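PDB 4A0S: octenoyl-CoA reductase/carboxylase from Streptomyces sp., which catalyses the NADPH-dependent reductive carboxylation of 2-octenoyl-CoA, which provides an extender unit for cinnabaramide polyketide biosynthesis. Local coordinates for residues K48-G53 with W80-E85; Y76-S81 with H111-D116; A394-V399 with V409-M414; P56-A61 with Y176-A181. All coordinates share one frame; numbering follows the deposited sequence.

Overall arrangement
Contacts 1 and 2 share helix 76-82 and lie about 8 Å apart between centres. Leu50 of contact 1 packs on Leu113 of contact 2, CD2 to CD1 at 3.6 Å, and both contacts reach the bound NADP through residues of that helix. Trp80, shared by both, and Asn77 of contact 2 also touch octanoyl-CoA. Contact 3 backs the pair: its centre is about 11 Å from that of contact 2, and Cys397 of helix 393-401 packs against Leu50, Thr78 and Val79. Contact 4 is more remote, about 21 Å from contacts 1 and 3 between centres and away from the annotated sites, but Tyr176 still packs on Met414 of segment 409-414.

Contact 1 (K48-G53 with W80-E85); sequences KSLRLG and WSAMFE. With NAP (NADP nicotinamide-adenine-dinucleotide phosphate), chain F.
Ser49 has its OG between the backbone N and the carbonyl carbon (chi1 58°), which lays the hydroxyl against the end of helix 76-82. There OG lies 2.5 Å from Ala82 O, a short approach whose bond is not settled, because Val46 O is also within reach of its one proton. Leu50 has CG beside its backbone N (chi1 -74°), and from there CG meets Ala82 CB at 3.8 Å while the CD2 branch leans on the same methyl. The Ala82 methyl is thus shared by the serine hydroxyl and the leucine fork. Phe84 adds its CE2, 3.7 Å from Ser49 CB, with the ring set obliquely to that carbon.

At the start of the same segment Trp80 turns its indole edge to the cofactor. Its NE1 donates to O2D, a hydroxyl of the nicotinamide ribose, at 2.8 Å and 145°, and O3D also lies at the indole edge. A leucine here would probably leave O2D without this donor and the ribose less firmly positioned.

Phe84 leaves helical geometry with positive phi. Its N bonds to Ser81 O, while Glu85 N bonds to Trp80 O at 2.9 Å. This is a Schellman motif, the helix C-cap that ends 76-82, with Ser49 and Leu50 packed on one side and the NADP site reached through Trp80.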
# COMPACT_ATOMS: atom_id res chain seq x y z
N LYS A 48 -9.10 19.14 40.92
CA LYS A 48 -8.23 19.27 42.08
C LYS A 48 -6.78 19.57 41.68
O LYS A 48 -6.00 20.13 42.46
CB LYS A 48 -8.31 18.02 42.96
CG LYS A 48 -9.69 17.79 43.53
CD LYS A 48 -9.69 16.68 44.55
CE LYS A 48 -11.06 16.57 45.23
NZ LYS A 48 -11.51 17.87 45.81
N SER A 49 -6.44 19.23 40.44
CA SER A 49 -5.09 19.43 39.93
C SER A 49 -4.99 20.64 39.03
O SER A 49 -4.01 21.38 39.09
CB SER A 49 -4.64 18.20 39.17
OG SER A 49 -5.56 17.97 38.12
N LEU A 50 -6.00 20.85 38.18
CA LEU A 50 -6.01 21.97 37.25
C LEU A 50 -5.90 23.31 37.96
O LEU A 50 -6.58 23.54 38.96
CB LEU A 50 -7.25 21.93 36.37
CG LEU A 50 -7.15 20.84 35.29
CD1 LEU A 50 -8.47 20.68 34.54
CD2 LEU A 50 -6.00 21.11 34.31
N ARG A 51 -5.00 24.15 37.47
CA ARG A 51 -4.80 25.50 38.01
C ARG A 51 -5.04 26.47 36.89
O ARG A 51 -4.76 26.16 35.73
CB ARG A 51 -3.37 25.70 38.53
CG ARG A 51 -2.80 24.56 39.39
CD ARG A 51 -3.22 24.64 40.85
NE ARG A 51 -3.17 23.31 41.47
CZ ARG A 51 -3.69 23.00 42.66
NH1 ARG A 51 -4.30 23.92 43.39
NH2 ARG A 51 -3.60 21.76 43.13
N LEU A 52 -5.60 27.63 37.22
CA LEU A 52 -5.69 28.70 36.24
C LEU A 52 -5.00 29.92 36.81
O LEU A 52 -5.42 30.46 37.83
CB LEU A 52 -7.13 29.02 35.88
CG LEU A 52 -7.31 29.98 34.70
CD1 LEU A 52 -6.85 29.34 33.40
CD2 LEU A 52 -8.79 30.36 34.61
N GLY A 53 -3.93 30.33 36.13
CA GLY A 53 -3.18 31.50 36.57
C GLY A 53 -2.11 31.85 35.55
O GLY A 53 -1.92 31.12 34.54
N TRP A 80 -6.30 13.00 31.07
CA TRP A 80 -5.20 12.13 31.50
C TRP A 80 -4.14 12.97 32.21
O TRP A 80 -3.67 12.59 33.27
CB TRP A 80 -4.54 11.40 30.33
CG TRP A 80 -5.39 10.43 29.59
CD1 TRP A 80 -5.57 10.38 28.23
CD2 TRP A 80 -6.19 9.39 30.15
NE1 TRP A 80 -6.43 9.35 27.91
CE2 TRP A 80 -6.83 8.74 29.07
CE3 TRP A 80 -6.45 8.96 31.45
CZ2 TRP A 80 -7.70 7.65 29.25
CZ3 TRP A 80 -7.31 7.88 31.64
CH2 TRP A 80 -7.92 7.24 30.54
N SER A 81 -3.77 14.11 31.60
CA SER A 81 -2.80 15.05 32.18
C SER A 81 -3.15 15.44 33.59
O SER A 81 -2.32 15.36 34.50
CB SER A 81 -2.76 16.36 31.40
OG SER A 81 -2.25 16.18 30.12
N ALA A 82 -4.37 15.94 33.76
CA ALA A 82 -4.82 16.46 35.04
C ALA A 82 -4.98 15.36 36.08
O ALA A 82 -5.04 15.64 37.28
CB ALA A 82 -6.11 17.21 34.86
N MET A 83 -5.06 14.12 35.62
CA MET A 83 -5.06 12.95 36.50
C MET A 83 -3.65 12.42 36.77
O MET A 83 -3.49 11.48 37.56
CB MET A 83 -5.89 11.83 35.89
CG MET A 83 -7.37 12.09 35.86
SD MET A 83 -8.23 10.82 34.91
CE MET A 83 -7.82 9.33 35.76
N PHE A 84 -2.66 12.99 36.09
CA PHE A 84 -1.27 12.47 36.08
C PHE A 84 -1.19 11.00 35.63
O PHE A 84 -0.27 10.26 36.00
CB PHE A 84 -0.56 12.74 37.42
CG PHE A 84 -0.68 14.17 37.89
CD1 PHE A 84 0.12 15.17 37.34
CD2 PHE A 84 -1.60 14.53 38.88
CE1 PHE A 84 0.01 16.51 37.77
CE2 PHE A 84 -1.72 15.86 39.31
CZ PHE A 84 -0.91 16.84 38.75
N GLU A 85 -2.13 10.61 34.78
CA GLU A 85 -2.19 9.26 34.22
C GLU A 85 -1.89 9.19 32.72
O GLU A 85 -2.14 10.14 31.98
CB GLU A 85 -3.55 8.65 34.50
CG GLU A 85 -3.77 8.33 35.95
CD GLU A 85 -4.97 7.45 36.15
OE1 GLU A 85 -5.67 7.17 35.16
OE2 GLU A 85 -5.20 7.02 37.30
PA NAP F . -14.31 11.28 24.72
O1A NAP F . -14.80 12.55 23.93
O2A NAP F . -14.53 11.28 26.20
O5B NAP F . -15.06 10.09 24.10
C5B NAP F . -14.70 8.80 24.55
C4B NAP F . -15.91 7.91 24.34
O4B NAP F . -15.50 6.60 24.75
C3B NAP F . -17.11 8.31 25.22
O3B NAP F . -18.11 8.75 24.32
C2B NAP F . -17.61 6.99 25.80
O2B NAP F . -18.54 6.34 24.93
C1B NAP F . -16.39 6.14 25.86
N9A NAP F . -15.70 6.42 27.14
C8A NAP F . -15.63 7.56 27.84
N7A NAP F . -14.87 7.40 28.92
C5A NAP F . -14.46 6.14 28.89
C6A NAP F . -13.68 5.40 29.75
N6A NAP F . -13.16 5.97 30.83
N1A NAP F . -13.45 4.13 29.45
C2A NAP F . -13.94 3.58 28.34
N3A NAP F . -14.71 4.24 27.51
C4A NAP F . -14.97 5.52 27.77
O3 NAP F . -12.75 11.01 24.44
PN NAP F . -12.11 10.99 22.97
O1N NAP F . -11.61 12.47 22.80
O2N NAP F . -13.00 10.41 21.90
O5D NAP F . -10.85 10.07 23.31
C5D NAP F . -11.15 8.69 23.53
C4D NAP F . -9.82 8.04 23.79
O4D NAP F . -9.00 8.29 22.60
C3D NAP F . -9.06 8.66 24.96
O3D NAP F . -8.45 7.52 25.60
C2D NAP F . -8.02 9.54 24.30
O2D NAP F . -6.84 9.69 25.13
C1D NAP F . -7.69 8.65 23.13
N1N NAP F . -7.27 9.52 22.05
C2N NAP F . -6.09 9.20 21.41
C3N NAP F . -5.72 10.03 20.39
C7N NAP F . -4.45 9.69 19.71
O7N NAP F . -3.83 8.65 19.97
N7N NAP F . -4.07 10.61 18.88
C4N NAP F . -6.47 11.15 20.02
C5N NAP F . -7.66 11.47 20.65
C6N NAP F . -8.07 10.64 21.68
P2B NAP F . -19.42 5.19 25.62
O1X NAP F . -20.57 5.12 24.46
O2X NAP F . -18.61 3.80 25.68
O3X NAP F . -19.81 5.83 26.93

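Contact 2 (Y76-S81 with H111-D116); sequences YNTVWS and HVLGSD. With NAP (NADP nicotinamide-adenine-dinucleotide phosphate), chain F.
Asn77 meets Ser115 with its amide. From CB the chain turns into the position between the backbone N and the carbonyl carbon (chi1 68°), and CG comes to lie 3.6 Å from Ser115 OG. At the tip, OD1 lies 3.5 Å from Ser115 OG without bonding to it, while ND2 donates to that oxygen at 3.0 Å; the bond is bent (141°), and OG sits 24° out of the amide plane. Ser115 OG also gives a hydrogen bond to Trp164 O and takes one from water 2, so three partners grip it. An alanine in place of Asn77 would probably leave Ser115 OG without its amide donor and open a gap beside octanoyl-CoA, about 3 Å from the asparagine side chain.

Two waters bridge the segments. Both bond to Thr78 OG1; water 1 accepts from Ser115 N and water 2 from Gly114 N.

Leu113 fills the apolar half: CD1 lies 3.7 Å from Ser81 CB and also meets Thr78 CG2, while CD2 rests 3.5 Å above the centre of the His111 ring. Ser81 OG bonds back to Asn77 O, which receives Ser81 N from the opposite face of its carbonyl plane. Toward the cofactor, Tyr76 CD2 presents its ring edge to the phosphate oxygen O2A at 3.3 Å, and CB touches the nicotinamide ribose.

Helix 76-82 thus lies between the loop that follows strand 110-112 and helix 393-401, which Val79 touches at Cys397 and Val400. Leu113 reaches Leu30 of strand 24-31, and Leu201 of helix 200-210 packs on both Asn77 and Ser115.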
# COMPACT_ATOMS: atom_id res chain seq x y z
N TYR A 76 -9.22 14.16 25.74
CA TYR A 76 -9.08 13.23 26.81
C TYR A 76 -7.68 13.33 27.39
O TYR A 76 -7.52 13.15 28.57
CB TYR A 76 -9.51 11.81 26.44
CG TYR A 76 -10.18 11.18 27.63
CD1 TYR A 76 -9.42 10.78 28.73
CD2 TYR A 76 -11.56 11.03 27.70
CE1 TYR A 76 -10.01 10.22 29.86
CE2 TYR A 76 -12.16 10.47 28.84
CZ TYR A 76 -11.37 10.08 29.92
OH TYR A 76 -11.91 9.49 31.05
N ASN A 77 -6.69 13.65 26.56
CA ASN A 77 -5.33 13.75 27.08
C ASN A 77 -5.19 14.86 28.13
O ASN A 77 -4.35 14.77 29.02
CB ASN A 77 -4.25 13.84 25.98
CG ASN A 77 -4.30 15.15 25.19
OD1 ASN A 77 -5.22 15.95 25.32
ND2 ASN A 77 -3.29 15.38 24.35
N THR A 78 -6.05 15.87 28.02
CA THR A 78 -6.15 16.94 29.01
C THR A 78 -6.56 16.34 30.33
O THR A 78 -5.96 16.62 31.36
CB THR A 78 -7.17 18.02 28.58
OG1 THR A 78 -6.95 18.36 27.20
CG2 THR A 78 -7.06 19.29 29.47
N VAL A 79 -7.60 15.51 30.28
CA VAL A 79 -8.04 14.71 31.42
C VAL A 79 -6.93 13.79 31.94
O VAL A 79 -6.67 13.79 33.14
CB VAL A 79 -9.28 13.86 31.07
CG1 VAL A 79 -9.70 12.98 32.25
CG2 VAL A 79 -10.43 14.75 30.59
N TRP A 80 -6.30 13.00 31.07
CA TRP A 80 -5.20 12.13 31.50
C TRP A 80 -4.14 12.97 32.21
O TRP A 80 -3.67 12.59 33.27
CB TRP A 80 -4.54 11.40 30.33
CG TRP A 80 -5.39 10.43 29.59
CD1 TRP A 80 -5.57 10.38 28.23
CD2 TRP A 80 -6.19 9.39 30.15
NE1 TRP A 80 -6.43 9.35 27.91
CE2 TRP A 80 -6.83 8.74 29.07
CE3 TRP A 80 -6.45 8.96 31.45
CZ2 TRP A 80 -7.70 7.65 29.25
CZ3 TRP A 80 -7.31 7.88 31.64
CH2 TRP A 80 -7.92 7.24 30.54
N SER A 81 -3.77 14.11 31.60
CA SER A 81 -2.80 15.05 32.18
C SER A 81 -3.15 15.44 33.59
O SER A 81 -2.32 15.36 34.50
CB SER A 81 -2.76 16.36 31.40
OG SER A 81 -2.25 16.18 30.12
N HIS A 111 2.69 23.04 33.82
CA HIS A 111 2.47 22.50 32.51
C HIS A 111 1.19 23.08 31.94
O HIS A 111 0.10 22.79 32.44
CB HIS A 111 2.38 21.00 32.54
CG HIS A 111 2.24 20.39 31.19
ND1 HIS A 111 1.99 19.05 30.99
CD2 HIS A 111 2.32 20.95 29.95
CE1 HIS A 111 1.92 18.81 29.70
NE2 HIS A 111 2.11 19.94 29.04
N VAL A 112 1.34 23.87 30.89
CA VAL A 112 0.19 24.43 30.19
C VAL A 112 -0.36 23.42 29.20
O VAL A 112 0.27 23.09 28.20
CB VAL A 112 0.52 25.75 29.51
CG1 VAL A 112 -0.76 26.34 28.88
CG2 VAL A 112 1.16 26.72 30.54
N LEU A 113 -1.56 22.95 29.51
CA LEU A 113 -2.24 21.88 28.77
C LEU A 113 -2.98 22.43 27.57
O LEU A 113 -3.02 23.63 27.37
CB LEU A 113 -3.25 21.20 29.69
CG LEU A 113 -2.69 20.71 31.03
CD1 LEU A 113 -3.78 19.92 31.70
CD2 LEU A 113 -1.41 19.85 30.87
N GLY A 114 -3.60 21.53 26.79
CA GLY A 114 -4.40 21.96 25.67
C GLY A 114 -3.67 21.53 24.42
O GLY A 114 -2.53 21.95 24.18
N SER A 115 -4.32 20.70 23.63
CA SER A 115 -3.66 20.02 22.54
C SER A 115 -4.24 20.37 21.19
O SER A 115 -3.74 19.94 20.16
CB SER A 115 -3.71 18.53 22.78
OG SER A 115 -3.04 18.30 24.00
N ASP A 116 -5.28 21.18 21.19
CA ASP A 116 -5.64 21.88 19.96
C ASP A 116 -6.13 23.27 20.28
O ASP A 116 -6.26 23.65 21.46
CB ASP A 116 -6.58 21.06 19.04
CG ASP A 116 -7.74 20.39 19.76
OD1 ASP A 116 -8.17 20.82 20.85
OD2 ASP A 116 -8.26 19.42 19.20
PA NAP F . -14.31 11.28 24.72
O1A NAP F . -14.80 12.55 23.93
O2A NAP F . -14.53 11.28 26.20
O5B NAP F . -15.06 10.09 24.10
C5B NAP F . -14.70 8.80 24.55
C4B NAP F . -15.91 7.91 24.34
O4B NAP F . -15.50 6.60 24.75
C3B NAP F . -17.11 8.31 25.22
O3B NAP F . -18.11 8.75 24.32
C2B NAP F . -17.61 6.99 25.80
O2B NAP F . -18.54 6.34 24.93
C1B NAP F . -16.39 6.14 25.86
N9A NAP F . -15.70 6.42 27.14
C8A NAP F . -15.63 7.56 27.84
N7A NAP F . -14.87 7.40 28.92
C5A NAP F . -14.46 6.14 28.89
C6A NAP F . -13.68 5.40 29.75
N6A NAP F . -13.16 5.97 30.83
N1A NAP F . -13.45 4.13 29.45
C2A NAP F . -13.94 3.58 28.34
N3A NAP F . -14.71 4.24 27.51
C4A NAP F . -14.97 5.52 27.77
O3 NAP F . -12.75 11.01 24.44
PN NAP F . -12.11 10.99 22.97
O1N NAP F . -11.61 12.47 22.80
O2N NAP F . -13.00 10.41 21.90
O5D NAP F . -10.85 10.07 23.31
C5D NAP F . -11.15 8.69 23.53
C4D NAP F . -9.82 8.04 23.79
O4D NAP F . -9.00 8.29 22.60
C3D NAP F . -9.06 8.66 24.96
O3D NAP F . -8.45 7.52 25.60
C2D NAP F . -8.02 9.54 24.30
O2D NAP F . -6.84 9.69 25.13
C1D NAP F . -7.69 8.65 23.13
N1N NAP F . -7.27 9.52 22.05
C2N NAP F . -6.09 9.20 21.41
C3N NAP F . -5.72 10.03 20.39
C7N NAP F . -4.45 9.69 19.71
O7N NAP F . -3.83 8.65 19.97
N7N NAP F . -4.07 10.61 18.88
C4N NAP F . -6.47 11.15 20.02
C5N NAP F . -7.66 11.47 20.65
C6N NAP F . -8.07 10.64 21.68
P2B NAP F . -19.42 5.19 25.62
O1X NAP F . -20.57 5.12 24.46
O2X NAP F . -18.61 3.80 25.68
O3X NAP F . -19.81 5.83 26.93
O HOH W 1 -6.97 20.00 24.80
O HOH W 2 -4.29 18.86 26.60

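Contact 3 (A394-V399 with V409-M414); sequences AEACRV and VAVLCM
Ala396 and Val409 join the last two elements of a beta-alpha-beta unit: strand 384-389, helix 393-401 and strand 408-412, whose two strands pair in parallel. The segments of helix and returning strand run almost exactly antiparallel, 173° between directions, with axes 9.1 Å apart.

The contact between them is apolar. Ala396 points its methyl at the strand, and the absence of a longer side chain lets the backbones come close, the CA atoms of Ala396 and Val409 being 6.6 Å apart. CB lies 3.8 Å from Val409 CG1 and 4.0 Å from Val411 CG2. Because the valines are two residues apart, both face the helix, and the methyl is received by one branch of each. Val399, one helical turn later, meets the other branch of Val409, CG1 to CG2, at 4.2 Å. Tyr388 of the partner strand 384-389 touches Ala396, Val399 and Val409, and so extends this packing across the parallel pair.

In its backbone the helix bonds within itself, as from Val399 N to Glu395 O, whereas the strand bonds to its neighbours, Ala410 with Ala386 and Tyr388, and Val409 with Ile74.

Ionic bonds lie on other sides of the helix: Glu395 OE1 is paired with Arg47, and Arg398 NH2 with Asp43.

The different torsional placement of the two Val409 branches divides its contacts: CG1, anti to the backbone N (chi1 -178°), serves Ala396, and CG2, beside that N, serves Val399.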
# COMPACT_ATOMS: atom_id res chain seq x y z
N ALA A 394 -11.50 23.86 34.00
CA ALA A 394 -11.44 22.71 34.92
C ALA A 394 -12.74 21.88 34.90
O ALA A 394 -12.73 20.65 34.83
CB ALA A 394 -11.12 23.17 36.33
N GLU A 395 -13.87 22.58 34.93
CA GLU A 395 -15.18 21.96 34.88
C GLU A 395 -15.36 21.29 33.55
O GLU A 395 -15.80 20.15 33.48
CB GLU A 395 -16.27 23.02 35.07
CG GLU A 395 -17.69 22.48 35.05
CD GLU A 395 -17.92 21.40 36.10
OE1 GLU A 395 -17.26 21.42 37.17
OE2 GLU A 395 -18.76 20.52 35.83
N ALA A 396 -15.00 22.00 32.48
CA ALA A 396 -15.06 21.44 31.13
C ALA A 396 -14.33 20.12 31.10
O ALA A 396 -14.84 19.12 30.62
CB ALA A 396 -14.49 22.41 30.12
N CYS A 397 -13.13 20.11 31.67
CA CYS A 397 -12.31 18.91 31.79
C CYS A 397 -13.00 17.82 32.60
O CYS A 397 -13.06 16.66 32.18
CB CYS A 397 -10.98 19.27 32.41
SG CYS A 397 -9.72 18.08 32.05
N ARG A 398 -13.53 18.20 33.76
CA ARG A 398 -14.30 17.29 34.59
C ARG A 398 -15.46 16.71 33.81
O ARG A 398 -15.76 15.52 33.91
CB ARG A 398 -14.81 18.05 35.82
CG ARG A 398 -15.61 17.22 36.81
CD ARG A 398 -14.76 16.15 37.43
NE ARG A 398 -15.44 15.48 38.52
CZ ARG A 398 -15.04 14.34 39.08
NH1 ARG A 398 -13.95 13.72 38.63
NH2 ARG A 398 -15.73 13.82 40.08
N VAL A 399 -16.13 17.54 33.03
CA VAL A 399 -17.25 17.07 32.22
C VAL A 399 -16.81 15.89 31.36
O VAL A 399 -17.43 14.84 31.38
CB VAL A 399 -17.86 18.20 31.35
CG1 VAL A 399 -18.63 17.62 30.16
CG2 VAL A 399 -18.76 19.11 32.21
N VAL A 409 -16.09 19.38 23.81
CA VAL A 409 -16.29 20.52 24.67
C VAL A 409 -15.24 21.55 24.33
O VAL A 409 -14.06 21.31 24.51
CB VAL A 409 -16.18 20.15 26.14
CG1 VAL A 409 -16.45 21.41 26.99
CG2 VAL A 409 -17.20 19.10 26.49
N ALA A 410 -15.69 22.68 23.82
CA ALA A 410 -14.80 23.75 23.47
C ALA A 410 -14.52 24.54 24.72
O ALA A 410 -15.33 24.58 25.65
CB ALA A 410 -15.44 24.63 22.42
N VAL A 411 -13.37 25.20 24.72
CA VAL A 411 -13.05 26.15 25.75
C VAL A 411 -12.66 27.44 25.05
O VAL A 411 -11.73 27.46 24.24
CB VAL A 411 -11.90 25.64 26.68
CG1 VAL A 411 -11.49 26.69 27.70
CG2 VAL A 411 -12.31 24.36 27.41
N LEU A 412 -13.39 28.50 25.35
CA LEU A 412 -12.97 29.81 24.91
C LEU A 412 -11.75 30.16 25.74
O LEU A 412 -11.70 29.86 26.93
CB LEU A 412 -14.07 30.86 25.13
CG LEU A 412 -15.40 30.61 24.44
CD1 LEU A 412 -16.48 31.58 24.95
CD2 LEU A 412 -15.25 30.63 22.91
N CYS A 413 -10.76 30.75 25.10
CA CYS A 413 -9.58 31.14 25.82
C CYS A 413 -9.55 32.64 25.82
O CYS A 413 -10.12 33.27 26.71
CB CYS A 413 -8.35 30.52 25.18
SG CYS A 413 -8.44 28.73 25.30
N MET A 414 -8.94 33.21 24.80
CA MET A 414 -8.97 34.64 24.67
C MET A 414 -10.30 35.14 24.12
O MET A 414 -10.69 36.26 24.41
CB MET A 414 -7.81 35.12 23.81
CG MET A 414 -7.47 36.58 24.00
SD MET A 414 -6.12 36.98 22.91
CE MET A 414 -4.73 36.47 23.93

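Contact 4 (P56-A61 with Y176-A181); sequences PMPELA and YGVVRA
Met57 lays its terminal methyl over a face of the Tyr176 ring. The side chain starts extended, CG anti to the backbone N (chi1 177°), then is bent at both chi2 and chi3. This double bend brings CE to 4.2 Å from the ring centroid, a CH-pi contact. The methyl is displaced toward the rim on the CB side, so its nearest ring atom is CG, at 3.8 Å. The two side chains cross at about a right angle.

Val178, next but one along the strand, offers two methyls. CG2 meets the pyrrolidine of Pro58 at its CG, 3.6 Å away; Leu60 CD1 sits nearest Val178 CG1, at 3.8 Å, and also brushes CG2. The Pro58 and Leu60 side chains each run alongside that of Val178, pointing the opposite way to it. Leu60 makes its contact with chi1 at -148°, about 30° from staggered, a mildly strained conformation. Leu66 of strand 64-73 lines the same layer, touching Met57, Tyr176 and Val178, and the tyrosine is further packed by Leu3 and Ser4 of helix 2-8.

Segment 56-61 is the irregular connection from strand 54-56 to strand 64-73, and strand 176-180 pairs antiparallel with the latter. The contact is therefore apolar closure of a connecting loop over a sheet strand of the GroES-like domain found in medium-chain dehydrogenases/reductases.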
# COMPACT_ATOMS: atom_id res chain seq x y z
N PRO A 56 4.82 32.16 32.98
CA PRO A 56 5.77 32.95 32.19
C PRO A 56 5.60 32.69 30.70
O PRO A 56 5.45 31.54 30.29
CB PRO A 56 7.12 32.40 32.65
CG PRO A 56 6.86 31.97 34.07
CD PRO A 56 5.50 31.35 34.00
N MET A 57 5.60 33.76 29.92
CA MET A 57 5.69 33.65 28.47
C MET A 57 7.08 33.12 28.08
O MET A 57 8.07 33.76 28.40
CB MET A 57 5.51 35.02 27.83
CG MET A 57 5.65 35.04 26.33
SD MET A 57 4.37 34.06 25.52
CE MET A 57 2.94 35.11 25.71
N PRO A 58 7.14 31.96 27.38
CA PRO A 58 8.47 31.48 27.00
C PRO A 58 9.01 32.24 25.80
O PRO A 58 8.27 32.94 25.12
CB PRO A 58 8.22 30.03 26.60
CG PRO A 58 6.84 30.05 26.05
CD PRO A 58 6.09 31.04 26.92
N GLU A 59 10.31 32.11 25.58
CA GLU A 59 10.94 32.62 24.39
C GLU A 59 10.57 31.72 23.22
O GLU A 59 10.52 30.48 23.33
CB GLU A 59 12.44 32.68 24.59
CG GLU A 59 13.24 33.19 23.41
CD GLU A 59 14.74 33.09 23.65
OE1 GLU A 59 15.16 32.41 24.61
OE2 GLU A 59 15.50 33.70 22.86
N LEU A 60 10.26 32.37 22.10
CA LEU A 60 9.85 31.67 20.90
C LEU A 60 11.06 31.11 20.14
O LEU A 60 12.02 31.82 19.88
CB LEU A 60 9.11 32.67 20.03
CG LEU A 60 7.99 32.17 19.14
CD1 LEU A 60 6.93 31.41 19.96
CD2 LEU A 60 7.43 33.39 18.46
N ALA A 61 11.01 29.83 19.81
CA ALA A 61 12.06 29.19 19.02
C ALA A 61 11.92 29.67 17.59
O ALA A 61 10.88 30.19 17.22
CB ALA A 61 11.93 27.67 19.09
N TYR A 176 -2.42 32.19 25.26
CA TYR A 176 -1.44 32.04 24.20
C TYR A 176 -0.97 30.63 24.18
O TYR A 176 -0.97 29.95 25.21
CB TYR A 176 -0.23 32.95 24.41
CG TYR A 176 -0.58 34.40 24.34
CD1 TYR A 176 -0.97 35.08 25.49
CD2 TYR A 176 -0.53 35.10 23.13
CE1 TYR A 176 -1.30 36.40 25.45
CE2 TYR A 176 -0.88 36.44 23.08
CZ TYR A 176 -1.27 37.08 24.27
OH TYR A 176 -1.64 38.40 24.30
N GLY A 177 -0.53 30.20 23.01
CA GLY A 177 0.01 28.87 22.82
C GLY A 177 1.29 29.07 22.03
O GLY A 177 1.39 30.00 21.22
N VAL A 178 2.27 28.22 22.30
CA VAL A 178 3.50 28.20 21.52
C VAL A 178 3.49 26.90 20.72
O VAL A 178 3.33 25.81 21.27
CB VAL A 178 4.76 28.30 22.40
CG1 VAL A 178 6.03 28.06 21.57
CG2 VAL A 178 4.82 29.66 23.09
N VAL A 179 3.62 27.05 19.41
CA VAL A 179 3.50 25.90 18.55
C VAL A 179 4.60 25.91 17.53
O VAL A 179 5.10 26.97 17.17
CB VAL A 179 2.13 25.88 17.82
CG1 VAL A 179 1.00 26.09 18.82
CG2 VAL A 179 2.05 26.96 16.73
N ARG A 180 4.97 24.74 17.04
CA ARG A 180 5.83 24.68 15.88
C ARG A 180 4.99 25.06 14.66
O ARG A 180 3.80 24.77 14.60
CB ARG A 180 6.44 23.30 15.71
CG ARG A 180 7.32 22.92 16.88
CD ARG A 180 8.32 21.84 16.49
NE ARG A 180 9.47 21.90 17.40
CZ ARG A 180 10.27 20.88 17.68
NH1 ARG A 180 10.05 19.70 17.11
NH2 ARG A 180 11.28 21.01 18.51
N ALA A 181 5.62 25.73 13.70
CA ALA A 181 4.92 26.19 12.53
C ALA A 181 4.23 25.03 11.81
O ALA A 181 3.21 25.22 11.15
CB ALA A 181 5.88 26.90 11.61